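Local coordinates for nitrilotriacetate monooxygenase (Burkholderia pseudomallei, PDB 3SDO), which probably acts as a flavin-dependent monooxygenase of the NtaA/SnaA/DszA family, inserting oxygen from molecular oxygen into an organic substrate with FMN, at residues 22-27 / 69-74; 28-33 / 401-406; 163-168 / 211-216; 168-173 / 206-211. One frame throughout, in Å; residues are numbered along the deposited sequence.

Two well-separated pairs of contacts lie in a luciferase-like TIM-barrel chain, with contact 1 across its centre from contacts 3 and 4, and contacts 2 and 4 centred 40 Å apart. Contacts 1 and 2, centred 13 Å apart, meet through the loop 22-33, whose first half packs on helix 71-74 and second half on the start of helix 401-418. Contacts 3 and 4, centred 8 Å apart, share W168 and Q211 and are tied by a D166-R208 salt bridge. The predicted FMN site is nearest through contact 3, the side chain of I216 being about 11 Å from that of T98. Contacts 1, 2 and 4 touch the second subunit, as does contact 3 through W168.

Contact 1 of 4, residues 22-27 / 69-74; sequences NMNAWK and SAPHFL
In the loop that follows barrel strand 11-15, the type I turn N22-A25 and the 3-10 segment after it bring M23 and W26 against A70 and P71, at the start of helix 71-74. N22 OD1 accepts from N24 N to form an Asx turn, a role suited to asparagine because its short side chain can reach forward to the N-H two residues on. P71 suits the first turn of a helix, where a missing N-H costs no bond, and its ring supplies the apolar surface: CG lies 3.6 Å from W26 CD1 and 3.4 Å from M23 O. The tryptophan and proline cross at about a right angle. W26 CG sits between its backbone N and carbonyl carbon (chi1 68°), which directs the indole toward the proline. M23 CB packs 4.0 Å from A70 CB, and the thioether chain bends at chi3 to bring CE near the same methyl. A water bridges the backbones, donating to M23 O and satisfying H72 N at 2.8 Å in the first helical turn. F182 of the second subunit packs on W26 and P71, while H72 ND1 bonds to S36, in the loop leading to helix 39-51.

Contact 2 of 4, residues 28-33 / 401-406; sequences HPSVPP and TGFGLD
The type I turn from H28 to V31 approaches the start of helix 401-418 with S30 and G402 CA atoms 5.1 Å apart, a closeness suited to glycine, whose CA faces the turn with no side chain between. One hydrogen bond joins the segments, from F403 N to S30 OG over 3.2 Å with an N-H...O angle of 157°. Serine is short enough to serve both sides: its OG also shares a hydrogen bond with H28 ND1 at 2.9 Å, while S30 N donates to the same ND1. With CG anti to the backbone N (chi1 -160°), the imidazole turns toward the helix; F403 CE2 lies over one imidazole face, toward the rim of that ring, and H28 CE1 is 3.3 Å from F403 CD2. The two rings are inclined at 44°, and S30 OG lies in the plane of the phenyl ring at its edge. V31 packs a branched methyl on the helix backbone, its CG1 3.3 Å from G402 N. Around the contact, H28 NE2 bonds to Q290 and F403 packs on K287 and V291, all three on helix 281-292, whereas V31 rests on F41 of helix 39-51.

Contact 3 of 4, residues 163-168 / 211-216; sequences GLWDSW and QGQPVI
D166 OD1 accepts from Q213 NE2 over 2.8 Å and also takes part in a salt bridge with R208, so one carboxylate oxygen serves an amide and a guanidinium. The contact joins the end of helix 150-165 to the loop entering strand 215-218 of the TIM barrel and to the strand's first residues. The amide N-H approaches OD1 from above the carboxylate plane, 57° out of it, at an N-H...O angle of 144°. OD2 forms a salt bridge with R443, and the two arginines would probably favour the ionised aspartate. Glutamine suits its position because its extended chain runs beside W165 before delivering the amide: NE2 lies 3.6 Å from W165 CB, and OE1 lies at the indole edge, 3.7 Å from CE3. W165 supplies the broad apolar surface of this buried contact, while its NE1 bonds to A110 O on helix 106-119. I216 CD1 meets the indole edge in plane, 4.0 Å from CZ3. P214, rigid and without an N-H to satisfy, lays its ring over one indole face in a CH-pi contact: its CD stands 3.5 Å from the centroid of the six-membered ring and 1° off the ring normal.

Contact 4 of 4, residues 168-173 / 206-211; sequences WDDDAL and IRRSPQ
The charged interaction is a salt bridge between D170 and R208, with NH1 3.0 Å from OD1 and an N-H...O angle of 163°. The oxygen lies in the guanidinium plane and is met on its syn side, a pairing suited to arginine's flat, directional donors. A bend at chi3 (89°) folds the R208 chain past W168 O, leaving CD 3.1 Å from that oxygen, and R208 NH2 bonds to K440 O. D170 OD2 bonds to Y439. Among the hydrogen bonds inside the segments, R207 NE donates to R208 O over 2.8 Å, which holds the R207 guanidinium against the carbonyl of the next residue. Waters add to the bridging: one links W168 O to R208 N, and another accepts from R207 NH2 and lies 2.9 Å from D170 OD1, to which it may donate. Van der Waals packing is looser, with W168 CB 4.0 Å from R207 CA and L173 CD1 4.3 Å from R207 CB; W168 NE1 bonds to L204 O, while N75 of the second subunit packs on W168 and L173. The loops after helix 150-165 and before strand 215-218 are thus joined by one salt bridge, water and packing, and R208, with R207 nearby, would probably favour the ionised form of D170.

Contact 1 of 4, residues 22-27 / 69-74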
loop_
_atom_site.group_PDB
_atom_site.type_symbol
_atom_site.label_atom_id
_atom_site.label_comp_id
_atom_site.label_asym_id
_atom_site.label_seq_id
_atom_site.Cartn_x
_atom_site.Cartn_y
_atom_site.Cartn_z
ATOM N N ASN A 22 -15.492 5.630 -16.365
ATOM C CA ASN A 22 -16.854 6.155 -16.258
ATOM C C ASN A 22 -17.371 5.912 -14.831
ATOM O O ASN A 22 -17.295 4.789 -14.309
ATOM C CB ASN A 22 -17.778 5.529 -17.312
ATOM C CG ASN A 22 -19.183 6.111 -17.278
ATOM O OD1 ASN A 22 -19.922 5.905 -16.314
ATOM N ND2 ASN A 22 -19.541 6.878 -18.303
ATOM N N MET A 23 -17.903 6.958 -14.213
ATOM C CA MET A 23 -18.303 6.891 -12.815
ATOM C C MET A 23 -19.329 5.780 -12.550
ATOM O O MET A 23 -19.377 5.242 -11.446
ATOM C CB MET A 23 -18.825 8.258 -12.323
ATOM C CG MET A 23 -20.175 8.710 -12.868
ATOM S SD MET A 23 -20.896 10.174 -12.036
ATOM C CE MET A 23 -19.426 11.178 -11.799
ATOM N N ASN A 24 -20.138 5.462 -13.566
ATOM C CA ASN A 24 -21.190 4.450 -13.454
ATOM C C ASN A 24 -20.850 3.096 -14.097
ATOM O O ASN A 24 -21.731 2.284 -14.358
ATOM C CB ASN A 24 -22.494 5.005 -14.000
ATOM C CG ASN A 24 -23.180 5.982 -13.009
ATOM O OD1 ASN A 24 -22.706 6.191 -11.875
ATOM N ND2 ASN A 24 -24.281 6.580 -13.443
ATOM N N ALA A 25 -19.558 2.840 -14.271
ATOM C CA ALA A 25 -19.094 1.616 -14.917
ATOM C C ALA A 25 -19.479 0.352 -14.131
ATOM O O ALA A 25 -19.564 -0.741 -14.715
ATOM C CB ALA A 25 -17.557 1.675 -15.138
ATOM N N TRP A 26 -19.715 0.489 -12.824
ATOM C CA TRP A 26 -20.131 -0.662 -11.988
ATOM C C TRP A 26 -21.431 -1.308 -12.485
ATOM O O TRP A 26 -21.746 -2.448 -12.102
ATOM C CB TRP A 26 -20.319 -0.271 -10.515
ATOM C CG TRP A 26 -21.482 0.643 -10.234
ATOM C CD1 TRP A 26 -21.491 2.022 -10.300
ATOM C CD2 TRP A 26 -22.800 0.261 -9.821
ATOM N NE1 TRP A 26 -22.733 2.512 -9.978
ATOM C CE2 TRP A 26 -23.559 1.456 -9.672
ATOM C CE3 TRP A 26 -23.412 -0.966 -9.553
ATOM C CZ2 TRP A 26 -24.892 1.453 -9.269
ATOM C CZ3 TRP A 26 -24.760 -0.967 -9.172
ATOM C CH2 TRP A 26 -25.478 0.234 -9.024
ATOM N N LYS A 27 -22.212 -0.553 -13.259
ATOM C CA LYS A 27 -23.466 -1.049 -13.828
ATOM C C LYS A 27 -23.255 -1.917 -15.075
ATOM O O LYS A 27 -24.179 -2.619 -15.493
ATOM C CB LYS A 27 -24.403 0.098 -14.240
ATOM C CG LYS A 27 -24.819 1.089 -13.165
ATOM C CD LYS A 27 -25.921 2.012 -13.747
ATOM C CE LYS A 27 -26.218 3.203 -12.872
ATOM N NZ LYS A 27 -27.033 4.287 -13.547
ATOM N N SER A 69 -19.887 11.415 -3.382
ATOM C CA SER A 69 -18.731 10.926 -4.141
ATOM C C SER A 69 -19.162 9.855 -5.139
ATOM O O SER A 69 -20.120 9.108 -4.883
ATOM C CB SER A 69 -17.675 10.326 -3.201
ATOM O OG SER A 69 -17.213 11.267 -2.243
ATOM N N ALA A 70 -18.441 9.761 -6.259
ATOM C CA ALA A 70 -18.722 8.755 -7.273
ATOM C C ALA A 70 -18.382 7.356 -6.711
ATOM O O ALA A 70 -17.562 7.231 -5.784
ATOM C CB ALA A 70 -17.916 9.059 -8.556
ATOM N N PRO A 71 -19.034 6.298 -7.237
ATOM C CA PRO A 71 -18.813 4.948 -6.735
ATOM C C PRO A 71 -17.357 4.574 -6.461
ATOM O O PRO A 71 -17.057 4.053 -5.388
ATOM C CB PRO A 71 -19.407 4.077 -7.845
ATOM C CG PRO A 71 -20.596 4.893 -8.297
ATOM C CD PRO A 71 -20.129 6.333 -8.229
ATOM N N HIS A 72 -16.452 4.842 -7.390
ATOM C CA HIS A 72 -15.054 4.408 -7.199
ATOM C C HIS A 72 -14.360 5.155 -6.036
ATOM O O HIS A 72 -13.510 4.586 -5.316
ATOM C CB HIS A 72 -14.215 4.537 -8.483
ATOM C CG HIS A 72 -12.840 3.969 -8.327
ATOM N ND1 HIS A 72 -12.600 2.614 -8.359
ATOM C CD2 HIS A 72 -11.646 4.560 -8.069
ATOM C CE1 HIS A 72 -11.313 2.395 -8.142
ATOM N NE2 HIS A 72 -10.712 3.556 -7.963
ATOM N N PHE A 73 -14.749 6.405 -5.838
ATOM C CA PHE A 73 -14.238 7.210 -4.737
ATOM C C PHE A 73 -14.842 6.810 -3.376
ATOM O O PHE A 73 -14.239 7.073 -2.331
ATOM C CB PHE A 73 -14.482 8.684 -5.014
ATOM C CG PHE A 73 -13.581 9.277 -6.072
ATOM C CD1 PHE A 73 -13.714 8.922 -7.414
ATOM C CD2 PHE A 73 -12.627 10.237 -5.726
ATOM C CE1 PHE A 73 -12.879 9.492 -8.408
ATOM C CE2 PHE A 73 -11.787 10.814 -6.705
ATOM C CZ PHE A 73 -11.909 10.430 -8.043
ATOM N N LEU A 74 -16.019 6.179 -3.381
ATOM C CA LEU A 74 -16.656 5.719 -2.137
ATOM C C LEU A 74 -15.932 4.504 -1.534
ATOM O O LEU A 74 -15.908 4.328 -0.324
ATOM C CB LEU A 74 -18.136 5.368 -2.366
ATOM C CG LEU A 74 -19.099 6.535 -2.595
ATOM C CD1 LEU A 74 -20.433 6.026 -3.130
ATOM C CD2 LEU A 74 -19.306 7.345 -1.311
HETATM O O HOH W 1 -16.958 5.751 -9.939
#

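Contact 2 of 4, residues 28-33 / 401-406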
loop_
_atom_site.group_PDB
_atom_site.type_symbol
_atom_site.label_atom_id
_atom_site.label_comp_id
_atom_site.label_asym_id
_atom_site.label_seq_id
_atom_site.Cartn_x
_atom_site.Cartn_y
_atom_site.Cartn_z
ATOM N N HIS A 28 -22.088 -1.826 -15.714
ATOM C CA HIS A 28 -21.883 -2.544 -16.982
ATOM C C HIS A 28 -21.661 -4.038 -16.754
ATOM O O HIS A 28 -20.846 -4.402 -15.899
ATOM C CB HIS A 28 -20.707 -1.971 -17.786
ATOM C CG HIS A 28 -20.777 -2.339 -19.227
ATOM N ND1 HIS A 28 -20.156 -3.456 -19.733
ATOM C CD2 HIS A 28 -21.490 -1.803 -20.244
ATOM C CE1 HIS A 28 -20.451 -3.566 -21.018
ATOM N NE2 HIS A 28 -21.270 -2.581 -21.350
ATOM N N PRO A 29 -22.364 -4.905 -17.530
ATOM C CA PRO A 29 -22.251 -6.358 -17.325
ATOM C C PRO A 29 -20.887 -6.979 -17.600
ATOM O O PRO A 29 -20.667 -8.097 -17.195
ATOM C CB PRO A 29 -23.296 -6.956 -18.285
ATOM C CG PRO A 29 -23.662 -5.871 -19.231
ATOM C CD PRO A 29 -23.379 -4.565 -18.551
ATOM N N SER A 30 -19.981 -6.282 -18.281
ATOM C CA SER A 30 -18.650 -6.837 -18.538
ATOM C C SER A 30 -17.699 -6.781 -17.321
ATOM O O SER A 30 -16.563 -7.267 -17.405
ATOM C CB SER A 30 -18.001 -6.123 -19.730
ATOM O OG SER A 30 -17.586 -4.780 -19.407
ATOM N N VAL A 31 -18.133 -6.161 -16.223
ATOM C CA VAL A 31 -17.360 -6.147 -14.980
ATOM C C VAL A 31 -18.213 -6.632 -13.814
ATOM O O VAL A 31 -19.433 -6.547 -13.875
ATOM C CB VAL A 31 -16.781 -4.721 -14.668
ATOM C CG1 VAL A 31 -15.896 -4.222 -15.830
ATOM C CG2 VAL A 31 -17.912 -3.732 -14.359
ATOM N N PRO A 32 -17.578 -7.166 -12.748
ATOM C CA PRO A 32 -18.368 -7.435 -11.535
ATOM C C PRO A 32 -18.824 -6.122 -10.882
ATOM O O PRO A 32 -18.093 -5.125 -10.925
ATOM C CB PRO A 32 -17.388 -8.173 -10.592
ATOM C CG PRO A 32 -16.052 -8.035 -11.164
ATOM C CD PRO A 32 -16.130 -7.333 -12.519
ATOM N N PRO A 33 -20.003 -6.120 -10.267
ATOM C CA PRO A 33 -20.529 -4.901 -9.656
ATOM C C PRO A 33 -19.594 -4.303 -8.597
ATOM O O PRO A 33 -19.500 -3.077 -8.478
ATOM C CB PRO A 33 -21.840 -5.357 -8.976
ATOM C CG PRO A 33 -22.094 -6.721 -9.394
ATOM C CD PRO A 33 -20.898 -7.279 -10.099
ATOM N N THR A 401 -13.587 -0.938 -17.684
ATOM C CA THR A 401 -12.316 -1.668 -17.665
ATOM C C THR A 401 -12.426 -3.093 -18.263
ATOM O O THR A 401 -11.431 -3.656 -18.731
ATOM C CB THR A 401 -11.770 -1.778 -16.222
ATOM O OG1 THR A 401 -11.923 -0.519 -15.531
ATOM C CG2 THR A 401 -10.305 -2.183 -16.233
ATOM N N GLY A 402 -13.627 -3.662 -18.221
ATOM C CA GLY A 402 -13.923 -4.963 -18.838
ATOM C C GLY A 402 -13.799 -4.934 -20.351
ATOM O O GLY A 402 -12.720 -5.150 -20.899
ATOM N N PHE A 403 -14.894 -4.669 -21.050
ATOM C CA PHE A 403 -14.860 -4.721 -22.519
ATOM C C PHE A 403 -13.923 -3.688 -23.106
ATOM O O PHE A 403 -13.335 -3.929 -24.147
ATOM C CB PHE A 403 -16.253 -4.598 -23.138
ATOM C CG PHE A 403 -16.740 -3.191 -23.282
ATOM C CD1 PHE A 403 -16.404 -2.446 -24.390
ATOM C CD2 PHE A 403 -17.540 -2.619 -22.312
ATOM C CE1 PHE A 403 -16.865 -1.153 -24.538
ATOM C CE2 PHE A 403 -17.999 -1.326 -22.450
ATOM C CZ PHE A 403 -17.663 -0.587 -23.564
ATOM N N GLY A 404 -13.759 -2.549 -22.437
ATOM C CA GLY A 404 -12.841 -1.520 -22.925
ATOM C C GLY A 404 -11.421 -2.014 -23.146
ATOM O O GLY A 404 -10.824 -1.797 -24.218
ATOM N N LEU A 405 -10.845 -2.648 -22.125
ATOM C CA LEU A 405 -9.491 -3.155 -22.261
ATOM C C LEU A 405 -9.423 -4.344 -23.222
ATOM O O LEU A 405 -8.483 -4.442 -24.013
ATOM C CB LEU A 405 -8.925 -3.560 -20.901
ATOM C CG LEU A 405 -7.465 -4.016 -20.837
ATOM C CD1 LEU A 405 -6.501 -2.899 -21.231
ATOM C CD2 LEU A 405 -7.172 -4.480 -19.402
ATOM N N ASP A 406 -10.387 -5.263 -23.137
ATOM C CA ASP A 406 -10.420 -6.409 -24.042
ATOM C C ASP A 406 -10.385 -5.934 -25.500
ATOM O O ASP A 406 -9.579 -6.421 -26.294
ATOM C CB ASP A 406 -11.677 -7.253 -23.843
ATOM C CG ASP A 406 -11.717 -7.957 -22.497
ATOM O OD1 ASP A 406 -10.720 -7.937 -21.752
ATOM O OD2 ASP A 406 -12.753 -8.546 -22.191
#

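Contact 3 of 4, residues 163-168 / 211-216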
loop_
_atom_site.group_PDB
_atom_site.type_symbol
_atom_site.label_atom_id
_atom_site.label_comp_id
_atom_site.label_asym_id
_atom_site.label_seq_id
_atom_site.Cartn_x
_atom_site.Cartn_y
_atom_site.Cartn_z
ATOM N N GLY A 163 16.576 11.654 -2.129
ATOM C CA GLY A 163 17.749 11.602 -1.278
ATOM C C GLY A 163 17.814 10.343 -0.426
ATOM O O GLY A 163 18.859 9.680 -0.336
ATOM N N LEU A 164 16.699 9.995 0.203
ATOM C CA LEU A 164 16.638 8.753 1.013
ATOM C C LEU A 164 16.877 7.509 0.180
ATOM O O LEU A 164 17.520 6.547 0.639
ATOM C CB LEU A 164 15.295 8.631 1.737
ATOM C CG LEU A 164 15.053 9.628 2.864
ATOM C CD1 LEU A 164 13.586 9.599 3.265
ATOM C CD2 LEU A 164 15.935 9.332 4.078
ATOM N N TRP A 165 16.376 7.525 -1.048
ATOM C CA TRP A 165 16.569 6.394 -1.961
ATOM C C TRP A 165 18.030 6.199 -2.364
ATOM O O TRP A 165 18.371 5.157 -2.894
ATOM C CB TRP A 165 15.707 6.523 -3.228
ATOM C CG TRP A 165 14.252 6.217 -3.020
ATOM C CD1 TRP A 165 13.699 5.421 -2.032
ATOM C CD2 TRP A 165 13.146 6.683 -3.822
ATOM N NE1 TRP A 165 12.325 5.383 -2.179
ATOM C CE2 TRP A 165 11.964 6.144 -3.263
ATOM C CE3 TRP A 165 13.041 7.511 -4.942
ATOM C CZ2 TRP A 165 10.704 6.399 -3.800
ATOM C CZ3 TRP A 165 11.775 7.771 -5.480
ATOM C CH2 TRP A 165 10.631 7.215 -4.920
ATOM N N ASP A 166 18.885 7.193 -2.146
ATOM C CA ASP A 166 20.310 7.009 -2.413
ATOM C C ASP A 166 21.121 6.704 -1.146
ATOM O O ASP A 166 22.345 6.806 -1.163
ATOM C CB ASP A 166 20.861 8.224 -3.185
ATOM C CG ASP A 166 20.437 8.225 -4.666
ATOM O OD1 ASP A 166 19.833 7.221 -5.121
ATOM O OD2 ASP A 166 20.736 9.211 -5.393
ATOM N N SER A 167 20.445 6.268 -0.076
ATOM C CA SER A 167 21.113 5.954 1.195
ATOM C C SER A 167 22.175 4.880 1.025
ATOM O O SER A 167 23.293 5.011 1.550
ATOM C CB SER A 167 20.113 5.482 2.246
ATOM O OG SER A 167 19.205 6.499 2.608
ATOM N N TRP A 168 21.811 3.844 0.277
ATOM C CA TRP A 168 22.613 2.619 0.141
ATOM C C TRP A 168 23.197 2.463 -1.254
ATOM O O TRP A 168 22.459 2.198 -2.195
ATOM C CB TRP A 168 21.728 1.406 0.430
ATOM C CG TRP A 168 21.400 1.242 1.892
ATOM C CD1 TRP A 168 20.281 1.688 2.548
ATOM C CD2 TRP A 168 22.188 0.576 2.854
ATOM N NE1 TRP A 168 20.352 1.367 3.874
ATOM C CE2 TRP A 168 21.515 0.675 4.091
ATOM C CE3 TRP A 168 23.425 -0.075 2.804
ATOM C CZ2 TRP A 168 22.025 0.137 5.253
ATOM C CZ3 TRP A 168 23.926 -0.608 3.957
ATOM C CH2 TRP A 168 23.236 -0.493 5.173
ATOM N N GLN A 211 16.097 -1.056 -10.782
ATOM C CA GLN A 211 16.021 0.132 -11.664
ATOM C C GLN A 211 16.566 1.399 -10.990
ATOM O O GLN A 211 16.471 2.505 -11.538
ATOM C CB GLN A 211 14.608 0.351 -12.175
ATOM C CG GLN A 211 13.575 0.664 -11.104
ATOM C CD GLN A 211 12.229 1.024 -11.679
ATOM O OE1 GLN A 211 12.085 1.227 -12.899
ATOM N NE2 GLN A 211 11.231 1.127 -10.810
ATOM N N GLY A 212 17.157 1.227 -9.814
ATOM C CA GLY A 212 17.829 2.319 -9.082
ATOM C C GLY A 212 16.899 2.981 -8.090
ATOM O O GLY A 212 17.097 2.896 -6.868
ATOM N N GLN A 213 15.889 3.647 -8.637
ATOM C CA GLN A 213 14.817 4.248 -7.882
ATOM C C GLN A 213 13.514 4.096 -8.658
ATOM O O GLN A 213 13.522 3.954 -9.898
ATOM C CB GLN A 213 15.035 5.752 -7.728
ATOM C CG GLN A 213 16.329 6.180 -7.080
ATOM C CD GLN A 213 16.372 7.693 -6.873
ATOM O OE1 GLN A 213 15.552 8.442 -7.432
ATOM N NE2 GLN A 213 17.313 8.143 -6.061
ATOM N N PRO A 214 12.381 4.195 -7.948
ATOM C CA PRO A 214 11.114 4.168 -8.639
ATOM C C PRO A 214 10.961 5.347 -9.604
ATOM O O PRO A 214 11.558 6.408 -9.390
ATOM C CB PRO A 214 10.090 4.258 -7.505
ATOM C CG PRO A 214 10.786 3.823 -6.293
ATOM C CD PRO A 214 12.222 4.151 -6.477
ATOM N N VAL A 215 10.198 5.130 -10.669
ATOM C CA VAL A 215 9.944 6.148 -11.694
ATOM C C VAL A 215 8.938 7.214 -11.183
ATOM O O VAL A 215 7.903 6.883 -10.541
ATOM C CB VAL A 215 9.433 5.491 -12.981
ATOM C CG1 VAL A 215 9.224 6.524 -14.104
ATOM C CG2 VAL A 215 10.427 4.400 -13.436
ATOM N N ILE A 216 9.250 8.483 -11.429
ATOM C CA ILE A 216 8.379 9.564 -10.980
ATOM C C ILE A 216 7.425 9.975 -12.097
ATOM O O ILE A 216 7.857 10.377 -13.197
ATOM C CB ILE A 216 9.179 10.805 -10.515
ATOM C CG1 ILE A 216 10.170 10.436 -9.418
ATOM C CG2 ILE A 216 8.237 11.932 -10.025
ATOM C CD1 ILE A 216 9.592 9.670 -8.234
HETATM O O HOH W 2 15.817 3.360 -4.360
#

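Contact 4 of 4, residues 168-173 / 206-211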
loop_
_atom_site.group_PDB
_atom_site.type_symbol
_atom_site.label_atom_id
_atom_site.label_comp_id
_atom_site.label_asym_id
_atom_site.label_seq_id
_atom_site.Cartn_x
_atom_site.Cartn_y
_atom_site.Cartn_z
ATOM N N TRP A 168 21.811 3.844 0.277
ATOM C CA TRP A 168 22.613 2.619 0.141
ATOM C C TRP A 168 23.197 2.463 -1.254
ATOM O O TRP A 168 22.459 2.198 -2.195
ATOM C CB TRP A 168 21.728 1.406 0.430
ATOM C CG TRP A 168 21.400 1.242 1.892
ATOM C CD1 TRP A 168 20.281 1.688 2.548
ATOM C CD2 TRP A 168 22.188 0.576 2.854
ATOM N NE1 TRP A 168 20.352 1.367 3.874
ATOM C CE2 TRP A 168 21.515 0.675 4.091
ATOM C CE3 TRP A 168 23.425 -0.075 2.804
ATOM C CZ2 TRP A 168 22.025 0.137 5.253
ATOM C CZ3 TRP A 168 23.926 -0.608 3.957
ATOM C CH2 TRP A 168 23.236 -0.493 5.173
ATOM N N ASP A 169 24.514 2.601 -1.409
ATOM C CA ASP A 169 25.103 2.342 -2.720
ATOM C C ASP A 169 24.697 0.943 -3.182
ATOM O O ASP A 169 24.527 0.034 -2.373
ATOM C CB ASP A 169 26.634 2.393 -2.721
ATOM C CG ASP A 169 27.210 3.774 -2.429
ATOM O OD1 ASP A 169 26.477 4.801 -2.371
ATOM O OD2 ASP A 169 28.447 3.813 -2.273
ATOM N N ASP A 170 24.586 0.775 -4.492
ATOM C CA ASP A 170 24.155 -0.504 -5.078
ATOM C C ASP A 170 25.029 -1.690 -4.610
ATOM O O ASP A 170 24.552 -2.818 -4.511
ATOM C CB ASP A 170 24.175 -0.407 -6.607
ATOM C CG ASP A 170 23.148 0.564 -7.151
ATOM O OD1 ASP A 170 22.097 0.783 -6.483
ATOM O OD2 ASP A 170 23.382 1.097 -8.278
ATOM N N ASP A 171 26.285 -1.410 -4.274
ATOM C CA ASP A 171 27.252 -2.453 -3.884
ATOM C C ASP A 171 27.629 -2.420 -2.382
ATOM O O ASP A 171 28.608 -3.046 -1.974
ATOM C CB ASP A 171 28.507 -2.362 -4.780
ATOM C CG ASP A 171 29.147 -0.959 -4.800
ATOM O OD1 ASP A 171 28.633 0.004 -4.185
ATOM O OD2 ASP A 171 30.182 -0.805 -5.468
ATOM N N ALA A 172 26.818 -1.748 -1.558
ATOM C CA ALA A 172 27.165 -1.498 -0.162
ATOM C C ALA A 172 27.065 -2.747 0.690
ATOM O O ALA A 172 27.804 -2.886 1.669
ATOM C CB ALA A 172 26.277 -0.401 0.447
ATOM N N LEU A 173 26.153 -3.650 0.334
ATOM C CA LEU A 173 25.844 -4.802 1.189
ATOM C C LEU A 173 26.744 -5.983 0.823
ATOM O O LEU A 173 26.410 -6.811 -0.040
ATOM C CB LEU A 173 24.357 -5.164 1.105
ATOM C CG LEU A 173 23.441 -4.126 1.750
ATOM C CD1 LEU A 173 21.988 -4.368 1.361
ATOM C CD2 LEU A 173 23.595 -4.172 3.260
ATOM N N ILE A 206 16.285 0.552 3.719
ATOM C CA ILE A 206 16.110 -0.403 2.627
ATOM C C ILE A 206 16.950 0.057 1.436
ATOM O O ILE A 206 17.168 1.267 1.222
ATOM C CB ILE A 206 14.636 -0.577 2.258
ATOM C CG1 ILE A 206 14.473 -1.699 1.230
ATOM C CG2 ILE A 206 14.053 0.757 1.751
ATOM C CD1 ILE A 206 13.005 -2.096 0.981
ATOM N N ARG A 207 17.439 -0.923 0.688
ATOM C CA ARG A 207 18.368 -0.687 -0.421
ATOM C C ARG A 207 17.650 -0.228 -1.697
ATOM O O ARG A 207 16.408 -0.125 -1.733
ATOM C CB ARG A 207 19.159 -1.965 -0.713
ATOM C CG ARG A 207 18.305 -3.154 -1.183
ATOM C CD ARG A 207 19.171 -4.167 -1.866
ATOM N NE ARG A 207 19.713 -3.612 -3.109
ATOM C CZ ARG A 207 20.812 -4.027 -3.713
ATOM N NH1 ARG A 207 21.520 -5.038 -3.208
ATOM N NH2 ARG A 207 21.210 -3.427 -4.841
ATOM N N ARG A 208 18.444 -0.038 -2.751
ATOM C CA ARG A 208 17.961 0.397 -4.065
ATOM C C ARG A 208 17.559 -0.829 -4.897
ATOM O O ARG A 208 18.049 -1.905 -4.650
ATOM C CB ARG A 208 19.049 1.217 -4.766
ATOM C CG ARG A 208 19.513 2.407 -3.935
ATOM C CD ARG A 208 20.663 3.208 -4.559
ATOM N NE ARG A 208 20.186 4.272 -5.425
ATOM C CZ ARG A 208 20.278 4.308 -6.755
ATOM N NH1 ARG A 208 20.812 3.307 -7.427
ATOM N NH2 ARG A 208 19.780 5.349 -7.411
ATOM N N SER A 209 16.660 -0.645 -5.865
ATOM C CA SER A 209 16.111 -1.723 -6.697
ATOM C C SER A 209 16.929 -1.981 -7.956
ATOM O O SER A 209 17.912 -1.288 -8.223
ATOM C CB SER A 209 14.676 -1.365 -7.120
ATOM O OG SER A 209 14.668 -0.363 -8.142
ATOM N N PRO A 210 16.514 -2.969 -8.758
ATOM C CA PRO A 210 17.210 -3.145 -10.014
ATOM C C PRO A 210 16.994 -2.018 -11.037
ATOM O O PRO A 210 17.675 -2.012 -12.051
ATOM C CB PRO A 210 16.649 -4.472 -10.533
ATOM C CG PRO A 210 16.277 -5.221 -9.273
ATOM C CD PRO A 210 15.683 -4.152 -8.428
ATOM N N GLN A 211 16.097 -1.056 -10.782
ATOM C CA GLN A 211 16.021 0.132 -11.664
ATOM C C GLN A 211 16.566 1.399 -10.990
ATOM O O GLN A 211 16.471 2.505 -11.538
ATOM C CB GLN A 211 14.608 0.351 -12.175
ATOM C CG GLN A 211 13.575 0.664 -11.104
ATOM C CD GLN A 211 12.229 1.024 -11.679
ATOM O OE1 GLN A 211 12.085 1.227 -12.899
ATOM N NE2 GLN A 211 11.231 1.127 -10.810
HETATM O O HOH W 3 21.314 -0.300 -2.876
HETATM O O HOH W 4 18.797 3.194 -0.340
HETATM O O HOH W 5 20.366 -1.505 -6.884
HETATM O O HOH W 6 23.407 -5.901 -5.055
#